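Local coordinates for protein leucine aminopeptidase A1, chloroplastic (Solanum lycopersicum, PDB 5D8N) that removes N-terminal amino acids, preferably leucine, from peptides as a magnesium-dependent homohexameric M17 aminopeptidase and also acts as a protein-folding chaperone, at residues G18-N23 with N174-E179; T228-A233 with P276-H281; T288-T293 with R343-E348; T293-V298 with E524-N529. The protein carries 1 engineered substitution. All blocks are in the same frame, centred on the assembly; numbering follows the deposited sequence. Where two conformers were deposited one is given.

Contact 1 of 4, residues G18-N23 with N174-E179; sequences GLTRPN and NRFRSE
Asn23 and Arg175 join two irregular segments through one backbone hydrogen bond, in which Asn23 N donates to Arg175 O at 2.8 Å. The bond is nearly straight (169° at the hydrogen) and lies in the carbonyl plane, on a lone pair. The acceptor belongs to a type I beta turn, Asn174 to Arg177, in the loop between helix 152-170 and strand 187-191 of the N-terminal part of the M17 fold. The same carbonyl draws in two further neighbours: the CA-H of Pro22, with Pro22 CA at 3.3 Å from Arg175 O, and a water that donates to it while also donating to Arg21 O. Beside this polar knot the Pro22 ring brings CB to 3.9 Å from Phe176 CE1, the two side chains meeting at a slant. Although the CB of Phe176 points away from Gly18-Asn23, CG stands beside the backbone N (chi1 -48°), and this swings the ring back to the proline. Arg175 presses on the same ring, its CB 3.8 Å above the plane and over the centre, and carries its guanidinium on to a salt bridge with Asp173 and a hydrogen bond to Glu218 O. The second subunit takes hold of both segments, through Ile370 and Thr372, which bond Thr20 OG1, and Thr378, which bonds Phe176 O; the contact therefore belongs to a subunit interface. The turn itself is clasped from within: Arg177 grips one oxygen side-on with two nitrogens, NE lying 2.7 Å and NH2 2.8 Å from Asn174 OD1, both bonds in the guanidinium plane.

Contact 2 of 4, residues T228-A233 with P276-H281; sequences TPAVLA and PPYFIH
Ala230 packs against the ring of Tyr278 at the start of helix 229-242, Ala230 CB lying 3.7 Å from Tyr278 CE2 while Ala230 CA comes within 3.6 Å of Tyr278 CD2. The tyrosine CB points toward the helix, and CG stands beside the backbone N (chi1 -70°), which lays CD2 and CE2 against Ala230; the ring meets the helix obliquely. One turn on, the packing is apolar, and Leu232, Ala233 and Ile280 are buried. Ala233 has CB 4.0 Å from Tyr278 CB and also borders Ile280, whose CD1 reaches the helix backbone at Ala233 CA. Leu232 and Ile280 cross at about a right angle, with Leu232 CG 3.8 Å from Ile280 CD1. The small alanines are consistent with the close approach: the segment axes come to 8.4 Å and run almost parallel, 18° apart. Toward the helix start the contact turns polar and wetter, though Pro229 CB rests 3.4 Å from Pro276 O. No direct hydrogen bond joins the segments; a water instead accepts from Ala230 N and donates to Pro276 O, next to the exposed Pro276. Thr228 is the N-cap of the helix, its OG1 accepting from Val231 N at 3.1 Å. Ile251 of strand 247-252 extends the apolar layer against Ala233, Tyr278 and Ile280. A helix laid along a strand near the margin of a mixed sheet, with Pro229 and Ala233 turned to it, is the layered alpha/beta architecture of the M17 catalytic domain; the Leu232 side chain lies about 9 Å from that of Lys300, a magnesium ligand.

Contact 3 of 4, residues T288-T293 with R343-E348; sequences TKERKT and RPSRVE
Glu290 turns its carboxylate to the Arg346 backbone, and OE2 accepts from Arg346 N at 2.9 Å through its anti lone pair. CG sits between the backbone N and carbonyl carbon (chi1 82°), a crowded position, and a second bend at chi2 completes the reach. Lys292 comes to the same oxygen differently: Lys292 NZ forms a salt bridge with Glu290 OE2 at 2.7 Å from above the carboxylate plane, 40° out of it. The other oxygen is met by the Thr288 hydroxyl, with Thr288 OG1 2.6 Å from Glu290 OE1. Glu290 and Arg346 cross at about a right angle, their CG atoms coming closest in the conformer given for the arginine, one of two. Alongside, the Lys292 chain lies against the backbone of Arg346 and Val347, and a water links its NZ to Pro344 O and Val347 O. Beyond these side chains the segments become neighbouring parallel strands, Thr293 bridging Val347. Thr293 N donates to Arg346 O at 2.9 Å, and Thr293 O accepts from Glu348 N in an almost straight bond (175°). Two donors on one oxygen and one on the other fix the carboxylate's rotation, and the lysine and the backbone N-H would be expected to favour its charged form; the salt bridge within 288-293 holds the carboxylate that receives Arg346 N, at the point where the two strands begin.

Contact 4 of 4, residues T293-V298 with E524-N529; sequences TKLALV and EWVLRN
Trp525 meets Leu295 and Leu297 because its CG lies opposite the backbone N (chi1 176°), sending the indole from helix 519-527 to strand 293-305, while both leucines hold CG beside their own N and reach back with their methyls. The indole and Leu295 approach from opposite directions, and Leu295 CD2 lies 3.9 Å from Trp525 CH2. Leu297 and the indole slide past each other in opposite directions, bringing Leu297 CD2 to 3.7 Å from Trp525 CZ3. Both leucines meet the ring obliquely, on its six-membered part. Val526 fills in beside them, with CG2 4.3 Å from Leu295 CD1. The C-terminal residue completes the group: Asn529 CB is 4.0 Å from Leu295 CD1, and its amide folds back over one face of the indole, ND2 3.4 Å above the plane and offset toward the rim. The amide is held there by a bond from Asn529 ND2 to Trp525 O, 3.0 Å long, with the donor standing 39° out of the carbonyl plane. Its other end, OD1, accepts from Lys406 NZ on the adjoining strand 406-411. At the helix end Arg528 takes Glu524 OE1 side-on with NE and an NH, a salt bridge one turn long. No hydrogen bond crosses between the segments; the join is hydrophobic, and Val349 and Phe351 of strand 347-358 extend it beside Leu297. A C-terminal helix packed by its apolar side on a central strand, one that also carries the magnesium ligands Lys300 and Asp305, is a piece of the alpha/beta layered core of the M17 catalytic domain.

From the N terminus, contact 1 closes first, bringing the leading loop before strand 31-35 to the loop after helix 152-170. It ends before contact 2 opens, and nearest atoms of the two lie about 8 Å apart. Contact 2 then closes a shorter loop from helix 229-242 to strand 278-284, in series with everything after it. Contacts 3 and 4 cross: strand 293-305 pairs with strand 347-358 in the one and carries the C-terminal helix in the other, and Thr293 belongs to both. They touch through Glu348 O and Leu295 N, 2.8 Å apart. Contacts 2, 3 and 4 all reach the same mixed sheet, whereas contact 1 sits about 36 Å from contact 4, centre to centre.

Contact 1 of 4, residues G18-N23 with N174-E179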
# COMPACT_ATOMS: atom_id res chain seq x y z
N GLY A 18 -13.65 29.75 7.78
CA GLY A 18 -14.01 29.19 9.09
C GLY A 18 -14.36 30.19 10.18
O GLY A 18 -14.63 29.80 11.31
N LEU A 19 -14.29 31.47 9.84
CA LEU A 19 -14.69 32.56 10.72
C LEU A 19 -13.87 32.61 12.01
O LEU A 19 -14.36 33.03 13.04
CB LEU A 19 -16.19 32.48 11.04
CG LEU A 19 -17.07 32.53 9.80
CD1 LEU A 19 -18.54 32.39 10.18
CD2 LEU A 19 -16.84 33.83 9.03
N THR A 20 -12.63 32.16 11.93
CA THR A 20 -11.79 32.03 13.09
C THR A 20 -11.15 33.37 13.42
O THR A 20 -10.70 34.10 12.54
CB THR A 20 -10.77 30.90 12.89
OG1 THR A 20 -11.50 29.67 12.82
CG2 THR A 20 -9.76 30.85 14.04
N ARG A 21 -11.20 33.71 14.69
CA ARG A 21 -10.64 34.97 15.16
C ARG A 21 -9.61 34.69 16.25
O ARG A 21 -9.92 34.14 17.30
CB ARG A 21 -11.76 35.86 15.70
CG ARG A 21 -11.28 37.22 16.19
CD ARG A 21 -12.42 38.02 16.82
NE ARG A 21 -12.00 39.32 17.33
CZ ARG A 21 -12.84 40.32 17.59
NH1 ARG A 21 -14.15 40.17 17.41
NH2 ARG A 21 -12.39 41.49 18.02
N PRO A 22 -8.35 34.96 15.96
CA PRO A 22 -7.36 34.75 17.03
C PRO A 22 -7.64 35.58 18.28
O PRO A 22 -8.08 36.72 18.18
CB PRO A 22 -6.04 35.21 16.41
CG PRO A 22 -6.33 35.41 14.96
CD PRO A 22 -7.80 35.62 14.78
N ASN A 23 -7.51 34.96 19.44
CA ASN A 23 -7.60 35.70 20.69
C ASN A 23 -6.37 36.59 20.81
O ASN A 23 -5.31 36.29 20.24
CB ASN A 23 -7.62 34.76 21.89
CG ASN A 23 -8.77 33.78 21.86
OD1 ASN A 23 -8.55 32.56 22.00
ND2 ASN A 23 -9.95 34.27 21.56
N ASN A 174 -2.28 30.47 22.97
CA ASN A 174 -3.70 30.23 23.17
C ASN A 174 -4.62 30.99 22.24
O ASN A 174 -5.80 31.18 22.53
CB ASN A 174 -4.07 30.61 24.61
CG ASN A 174 -3.45 29.68 25.62
OD1 ASN A 174 -3.45 28.47 25.46
ND2 ASN A 174 -2.81 30.27 26.61
N ARG A 175 -4.04 31.53 21.18
CA ARG A 175 -4.81 32.33 20.25
C ARG A 175 -6.01 31.60 19.62
O ARG A 175 -6.94 32.26 19.18
CB ARG A 175 -3.88 32.80 19.14
CG ARG A 175 -2.88 33.86 19.56
CD ARG A 175 -1.96 34.20 18.39
NE ARG A 175 -1.14 33.06 18.04
CZ ARG A 175 -0.56 32.88 16.84
NH1 ARG A 175 -0.60 33.84 15.94
NH2 ARG A 175 0.10 31.75 16.58
N PHE A 176 -5.95 30.27 19.49
CA PHE A 176 -6.99 29.54 18.76
C PHE A 176 -7.79 28.55 19.60
O PHE A 176 -8.43 27.66 19.04
CB PHE A 176 -6.39 28.80 17.57
CG PHE A 176 -5.49 29.65 16.74
CD1 PHE A 176 -6.01 30.65 15.95
CD2 PHE A 176 -4.12 29.51 16.83
CE1 PHE A 176 -5.19 31.53 15.28
CE2 PHE A 176 -3.29 30.37 16.14
CZ PHE A 176 -3.82 31.40 15.39
N ARG A 177 -7.78 28.73 20.91
CA ARG A 177 -8.57 27.89 21.79
C ARG A 177 -9.22 28.72 22.88
O ARG A 177 -8.77 29.81 23.23
CB ARG A 177 -7.75 26.76 22.41
CG ARG A 177 -6.47 27.17 23.09
CD ARG A 177 -5.66 25.94 23.48
NE ARG A 177 -4.39 26.31 24.10
CZ ARG A 177 -3.26 25.61 24.02
NH1 ARG A 177 -3.24 24.46 23.38
NH2 ARG A 177 -2.16 26.12 24.56
N SER A 178 -10.42 28.28 23.24
CA SER A 178 -11.43 29.11 23.88
C SER A 178 -11.16 29.06 25.36
O SER A 178 -11.54 29.95 26.10
CB SER A 178 -12.85 28.60 23.53
OG SER A 178 -13.06 28.47 22.11
N GLU A 179 -10.48 28.01 25.82
CA GLU A 179 -10.23 27.89 27.24
C GLU A 179 -8.73 27.79 27.51
O GLU A 179 -8.03 26.94 26.97
CB GLU A 179 -10.99 26.71 27.86
CG GLU A 179 -12.17 27.16 28.71
CD GLU A 179 -13.53 26.81 28.12
OE1 GLU A 179 -14.53 27.43 28.55
OE2 GLU A 179 -13.61 25.90 27.27
O HOH W 1 -9.98 31.39 18.26

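Contact 2 of 4, residues T228-A233 with P276-H281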
# COMPACT_ATOMS: atom_id res chain seq x y z
N THR A 228 -1.84 33.53 5.88
CA THR A 228 -1.77 33.52 4.43
C THR A 228 -0.53 34.27 3.99
O THR A 228 0.17 34.84 4.81
CB THR A 228 -2.98 34.26 3.86
OG1 THR A 228 -2.99 35.59 4.38
CG2 THR A 228 -4.28 33.56 4.28
N PRO A 229 -0.21 34.22 2.69
CA PRO A 229 0.91 35.00 2.20
C PRO A 229 0.78 36.51 2.42
O PRO A 229 1.73 37.15 2.85
CB PRO A 229 0.97 34.64 0.71
CG PRO A 229 0.42 33.26 0.64
CD PRO A 229 -0.69 33.24 1.68
N ALA A 230 -0.43 37.03 2.27
CA ALA A 230 -0.70 38.44 2.54
C ALA A 230 -0.51 38.78 4.01
O ALA A 230 0.20 39.73 4.34
CB ALA A 230 -2.13 38.80 2.15
N VAL A 231 -0.92 37.87 4.90
CA VAL A 231 -0.65 38.05 6.33
C VAL A 231 0.81 37.93 6.72
O VAL A 231 1.36 38.76 7.46
CB VAL A 231 -1.49 37.10 7.21
CG1 VAL A 231 -1.08 37.19 8.68
CG2 VAL A 231 -2.95 37.48 7.07
N LEU A 232 1.51 37.00 6.08
CA LEU A 232 2.96 36.92 6.28
C LEU A 232 3.65 38.22 5.84
O LEU A 232 4.56 38.73 6.50
CB LEU A 232 3.53 35.74 5.52
CG LEU A 232 4.94 35.31 5.90
CD1 LEU A 232 4.98 34.92 7.37
CD2 LEU A 232 5.37 34.08 5.09
N ALA A 233 3.23 38.77 4.70
CA ALA A 233 3.79 40.05 4.26
C ALA A 233 3.51 41.18 5.24
O ALA A 233 4.38 42.02 5.50
CB ALA A 233 3.26 40.43 2.89
N PRO A 276 -3.41 35.32 -2.89
CA PRO A 276 -2.29 35.65 -3.77
C PRO A 276 -0.94 35.58 -3.09
O PRO A 276 -0.84 35.84 -1.89
CB PRO A 276 -2.59 37.10 -4.20
CG PRO A 276 -3.98 37.41 -3.80
CD PRO A 276 -4.39 36.42 -2.76
N PRO A 277 0.13 35.46 -3.88
CA PRO A 277 1.48 35.35 -3.37
C PRO A 277 2.18 36.70 -3.22
O PRO A 277 1.77 37.66 -3.85
CB PRO A 277 2.19 34.61 -4.49
CG PRO A 277 1.51 35.08 -5.71
CD PRO A 277 0.07 35.29 -5.34
N TYR A 278 3.09 36.79 -2.26
CA TYR A 278 3.84 38.01 -2.01
C TYR A 278 5.28 37.62 -1.77
O TYR A 278 5.59 36.74 -0.96
CB TYR A 278 3.29 38.77 -0.80
CG TYR A 278 1.93 39.37 -1.07
CD1 TYR A 278 1.81 40.54 -1.84
CD2 TYR A 278 0.77 38.71 -0.71
CE1 TYR A 278 0.57 41.02 -2.24
CE2 TYR A 278 -0.47 39.20 -1.08
CZ TYR A 278 -0.57 40.39 -1.79
OH TYR A 278 -1.80 40.83 -2.21
N PHE A 279 6.17 38.37 -2.39
CA PHE A 279 7.60 38.12 -2.24
C PHE A 279 8.11 39.17 -1.26
O PHE A 279 8.02 40.37 -1.51
CB PHE A 279 8.27 38.21 -3.62
CG PHE A 279 9.71 37.78 -3.63
CD1 PHE A 279 10.71 38.66 -3.25
CD2 PHE A 279 10.07 36.56 -4.15
CE1 PHE A 279 12.04 38.28 -3.27
CE2 PHE A 279 11.39 36.18 -4.19
CZ PHE A 279 12.38 37.02 -3.74
N ILE A 280 8.63 38.70 -0.14
CA ILE A 280 9.01 39.54 0.97
C ILE A 280 10.50 39.80 0.98
O ILE A 280 11.32 38.87 0.97
CB ILE A 280 8.61 38.86 2.29
CG1 ILE A 280 7.10 38.70 2.38
CG2 ILE A 280 9.11 39.69 3.46
CD1 ILE A 280 6.67 37.72 3.45
N HIS A 281 10.85 41.08 0.99
CA HIS A 281 12.24 41.51 1.08
C HIS A 281 12.46 42.55 2.19
O HIS A 281 12.05 43.70 2.07
CB HIS A 281 12.72 42.05 -0.27
CG HIS A 281 14.16 42.42 -0.30
ND1 HIS A 281 14.69 43.27 -1.25
CD2 HIS A 281 15.17 42.16 0.57
CE1 HIS A 281 15.99 43.41 -1.04
NE2 HIS A 281 16.31 42.76 0.07
O HOH W 2 -2.43 35.85 0.38

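Contact 3 of 4, residues T288-T293 with R343-E348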
# COMPACT_ATOMS: atom_id res chain seq x y z
N THR A 288 24.94 54.06 9.90
CA THR A 288 26.33 54.46 9.93
C THR A 288 27.08 53.93 8.71
O THR A 288 26.58 53.05 8.02
CB THR A 288 27.01 53.98 11.23
OG1 THR A 288 26.89 52.57 11.37
CG2 THR A 288 26.38 54.65 12.45
N LYS A 289 28.26 54.47 8.45
CA LYS A 289 28.89 54.33 7.14
C LYS A 289 30.22 53.54 7.16
O LYS A 289 30.88 53.44 6.14
CB LYS A 289 29.09 55.70 6.48
CG LYS A 289 27.82 56.32 5.91
CD LYS A 289 28.07 57.74 5.43
CE LYS A 289 29.09 57.79 4.31
NZ LYS A 289 29.24 59.14 3.69
N GLU A 290 30.50 52.83 8.24
CA GLU A 290 31.56 51.82 8.19
C GLU A 290 31.26 50.72 7.16
O GLU A 290 30.14 50.63 6.64
CB GLU A 290 31.78 51.24 9.59
CG GLU A 290 30.82 50.12 10.02
CD GLU A 290 29.38 50.56 10.27
OE1 GLU A 290 29.07 51.77 10.25
OE2 GLU A 290 28.52 49.68 10.49
N ARG A 291 32.29 49.96 6.80
CA ARG A 291 32.17 48.81 5.90
C ARG A 291 31.24 47.76 6.52
O ARG A 291 31.40 47.38 7.68
CB ARG A 291 33.53 48.16 5.58
CG ARG A 291 34.02 48.43 4.16
CD ARG A 291 33.43 47.49 3.12
NE ARG A 291 33.91 46.12 3.27
CZ ARG A 291 33.19 45.03 3.00
NH1 ARG A 291 31.94 45.13 2.57
NH2 ARG A 291 33.71 43.83 3.20
N LYS A 292 30.29 47.28 5.72
CA LYS A 292 29.37 46.24 6.13
C LYS A 292 29.51 44.99 5.28
O LYS A 292 29.58 45.06 4.05
CB LYS A 292 27.94 46.79 6.12
CG LYS A 292 27.74 47.97 7.06
CD LYS A 292 26.36 48.56 6.92
CE LYS A 292 26.18 49.87 7.68
NZ LYS A 292 26.14 49.72 9.16
N THR A 293 29.53 43.83 5.93
CA THR A 293 29.44 42.54 5.27
C THR A 293 28.00 42.29 4.84
O THR A 293 27.09 42.47 5.65
CB THR A 293 29.88 41.42 6.24
OG1 THR A 293 31.24 41.64 6.60
CG2 THR A 293 29.82 40.05 5.58
N ARG A 343 20.52 45.48 16.74
CA ARG A 343 21.16 46.55 15.95
C ARG A 343 22.65 46.37 15.77
O ARG A 343 23.40 47.31 15.97
CB ARG A 343 20.99 47.93 16.58
CG ARG A 343 19.56 48.39 16.67
CD ARG A 343 19.51 49.68 17.49
NE ARG A 343 19.97 50.83 16.70
CZ ARG A 343 19.18 51.65 16.01
NH1 ARG A 343 17.87 51.41 15.91
NH2 ARG A 343 19.72 52.60 15.25
N PRO A 344 23.08 45.25 15.20
CA PRO A 344 24.52 45.14 14.96
C PRO A 344 25.01 46.08 13.87
O PRO A 344 24.35 46.28 12.85
CB PRO A 344 24.68 43.69 14.53
CG PRO A 344 23.34 43.31 13.98
CD PRO A 344 22.34 44.04 14.82
N SER A 345 26.22 46.59 14.04
CA SER A 345 26.89 47.36 13.00
C SER A 345 27.71 46.37 12.18
O SER A 345 27.81 45.19 12.51
CB SER A 345 27.78 48.44 13.62
OG SER A 345 28.78 47.84 14.42
N ARG A 346 28.30 46.87 11.10
CA ARG A 346 29.23 46.08 10.28
C ARG A 346 28.54 44.98 9.47
O ARG A 346 29.22 44.23 8.78
CB ARG A 346 30.38 45.49 11.12
CG ARG A 346 31.24 46.53 11.83
CD ARG A 346 32.08 45.92 12.96
NE ARG A 346 32.61 44.59 12.64
CZ ARG A 346 32.40 43.49 13.35
NH1 ARG A 346 31.67 43.52 14.47
NH2 ARG A 346 32.91 42.33 12.94
N VAL A 347 27.21 44.93 9.46
CA VAL A 347 26.47 43.95 8.64
C VAL A 347 25.27 44.60 7.95
O VAL A 347 24.56 45.46 8.49
CB VAL A 347 25.96 42.71 9.42
CG1 VAL A 347 27.11 41.83 9.90
CG2 VAL A 347 25.10 43.12 10.60
N GLU A 348 25.03 44.12 6.74
CA GLU A 348 23.81 44.41 6.03
C GLU A 348 23.16 43.06 5.77
O GLU A 348 23.80 42.18 5.21
CB GLU A 348 24.11 45.14 4.72
CG GLU A 348 22.92 45.38 3.81
CD GLU A 348 23.30 46.04 2.48
OE1 GLU A 348 24.02 47.06 2.49
OE2 GLU A 348 22.84 45.58 1.42
O HOH W 3 24.73 47.44 10.40

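Contact 4 of 4, residues T293-V298 with E524-N529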
# COMPACT_ATOMS: atom_id res chain seq x y z
N THR A 293 29.53 43.83 5.93
CA THR A 293 29.44 42.54 5.27
C THR A 293 28.00 42.29 4.84
O THR A 293 27.09 42.47 5.65
CB THR A 293 29.88 41.42 6.24
OG1 THR A 293 31.24 41.64 6.60
CG2 THR A 293 29.82 40.05 5.58
N LYS A 294 27.77 41.91 3.59
CA LYS A 294 26.43 41.75 3.03
C LYS A 294 26.00 40.29 3.06
O LYS A 294 26.64 39.41 2.46
CB LYS A 294 26.36 42.28 1.60
CG LYS A 294 26.56 43.79 1.54
CD LYS A 294 26.57 44.34 0.12
CE LYS A 294 25.17 44.25 -0.49
NZ LYS A 294 25.09 44.74 -1.90
N LEU A 295 24.94 40.02 3.82
CA LEU A 295 24.45 38.66 4.04
C LEU A 295 22.99 38.58 3.61
O LEU A 295 22.24 39.55 3.74
CB LEU A 295 24.57 38.30 5.52
CG LEU A 295 25.92 38.59 6.19
CD1 LEU A 295 25.80 38.40 7.69
CD2 LEU A 295 27.01 37.69 5.64
N ALA A 296 22.56 37.39 3.20
CA ALA A 296 21.14 37.09 3.05
C ALA A 296 20.70 35.86 3.84
O ALA A 296 21.35 34.83 3.86
CB ALA A 296 20.77 36.92 1.58
N LEU A 297 19.46 35.94 4.28
CA LEU A 297 18.78 34.83 4.93
C LEU A 297 17.50 34.59 4.14
O LEU A 297 16.64 35.47 4.09
CB LEU A 297 18.44 35.19 6.38
CG LEU A 297 19.64 35.52 7.27
CD1 LEU A 297 19.17 35.95 8.64
CD2 LEU A 297 20.51 34.27 7.39
N VAL A 298 17.41 33.42 3.53
CA VAL A 298 16.29 33.04 2.68
C VAL A 298 15.47 31.92 3.34
O VAL A 298 16.03 30.90 3.75
CB VAL A 298 16.80 32.54 1.33
CG1 VAL A 298 15.63 32.07 0.47
CG2 VAL A 298 17.55 33.66 0.64
N GLU A 524 23.18 34.40 15.93
CA GLU A 524 24.59 34.21 16.28
C GLU A 524 25.45 34.31 15.04
O GLU A 524 26.54 34.86 15.07
CB GLU A 524 24.85 32.87 16.97
CG GLU A 524 24.37 32.83 18.42
CD GLU A 524 25.16 33.76 19.36
OE1 GLU A 524 26.35 34.04 19.08
OE2 GLU A 524 24.61 34.08 20.43
N TRP A 525 25.01 33.71 13.94
CA TRP A 525 25.81 33.72 12.73
C TRP A 525 26.00 35.15 12.21
O TRP A 525 27.08 35.53 11.78
CB TRP A 525 25.16 32.86 11.65
CG TRP A 525 25.88 32.88 10.33
CD1 TRP A 525 27.09 32.31 10.06
CD2 TRP A 525 25.49 33.57 9.15
NE1 TRP A 525 27.39 32.46 8.72
CE2 TRP A 525 26.45 33.28 8.16
CE3 TRP A 525 24.33 34.27 8.78
CZ2 TRP A 525 26.31 33.69 6.84
CZ3 TRP A 525 24.21 34.72 7.47
CH2 TRP A 525 25.18 34.40 6.51
N VAL A 526 24.92 35.92 12.14
CA VAL A 526 25.02 37.32 11.72
C VAL A 526 25.99 38.10 12.59
O VAL A 526 26.83 38.84 12.07
CB VAL A 526 23.63 38.01 11.72
CG1 VAL A 526 23.74 39.51 11.55
CG2 VAL A 526 22.78 37.42 10.61
N LEU A 527 25.87 37.93 13.90
CA LEU A 527 26.70 38.64 14.86
C LEU A 527 28.17 38.27 14.80
O LEU A 527 29.02 39.10 15.09
CB LEU A 527 26.21 38.38 16.27
CG LEU A 527 24.91 39.12 16.60
CD1 LEU A 527 24.60 38.95 18.07
CD2 LEU A 527 25.02 40.59 16.26
N ARG A 528 28.47 37.04 14.38
CA ARG A 528 29.86 36.60 14.34
C ARG A 528 30.47 36.96 13.00
O ARG A 528 31.63 36.70 12.75
CB ARG A 528 29.94 35.09 14.60
CG ARG A 528 29.80 34.76 16.08
CD ARG A 528 29.23 33.38 16.41
NE ARG A 528 28.74 33.36 17.80
CZ ARG A 528 29.50 33.16 18.87
NH1 ARG A 528 30.76 32.72 18.75
NH2 ARG A 528 29.00 33.35 20.09
N ASN A 529 29.67 37.48 12.08
CA ASN A 529 30.22 38.06 10.87
C ASN A 529 30.60 39.52 11.08
O ASN A 529 30.42 40.37 10.20
CB ASN A 529 29.20 38.01 9.75
CG ASN A 529 29.35 36.76 8.92
OD1 ASN A 529 30.13 36.73 7.98
ND2 ASN A 529 28.58 35.74 9.24
OXT ASN A 529 30.96 39.89 12.20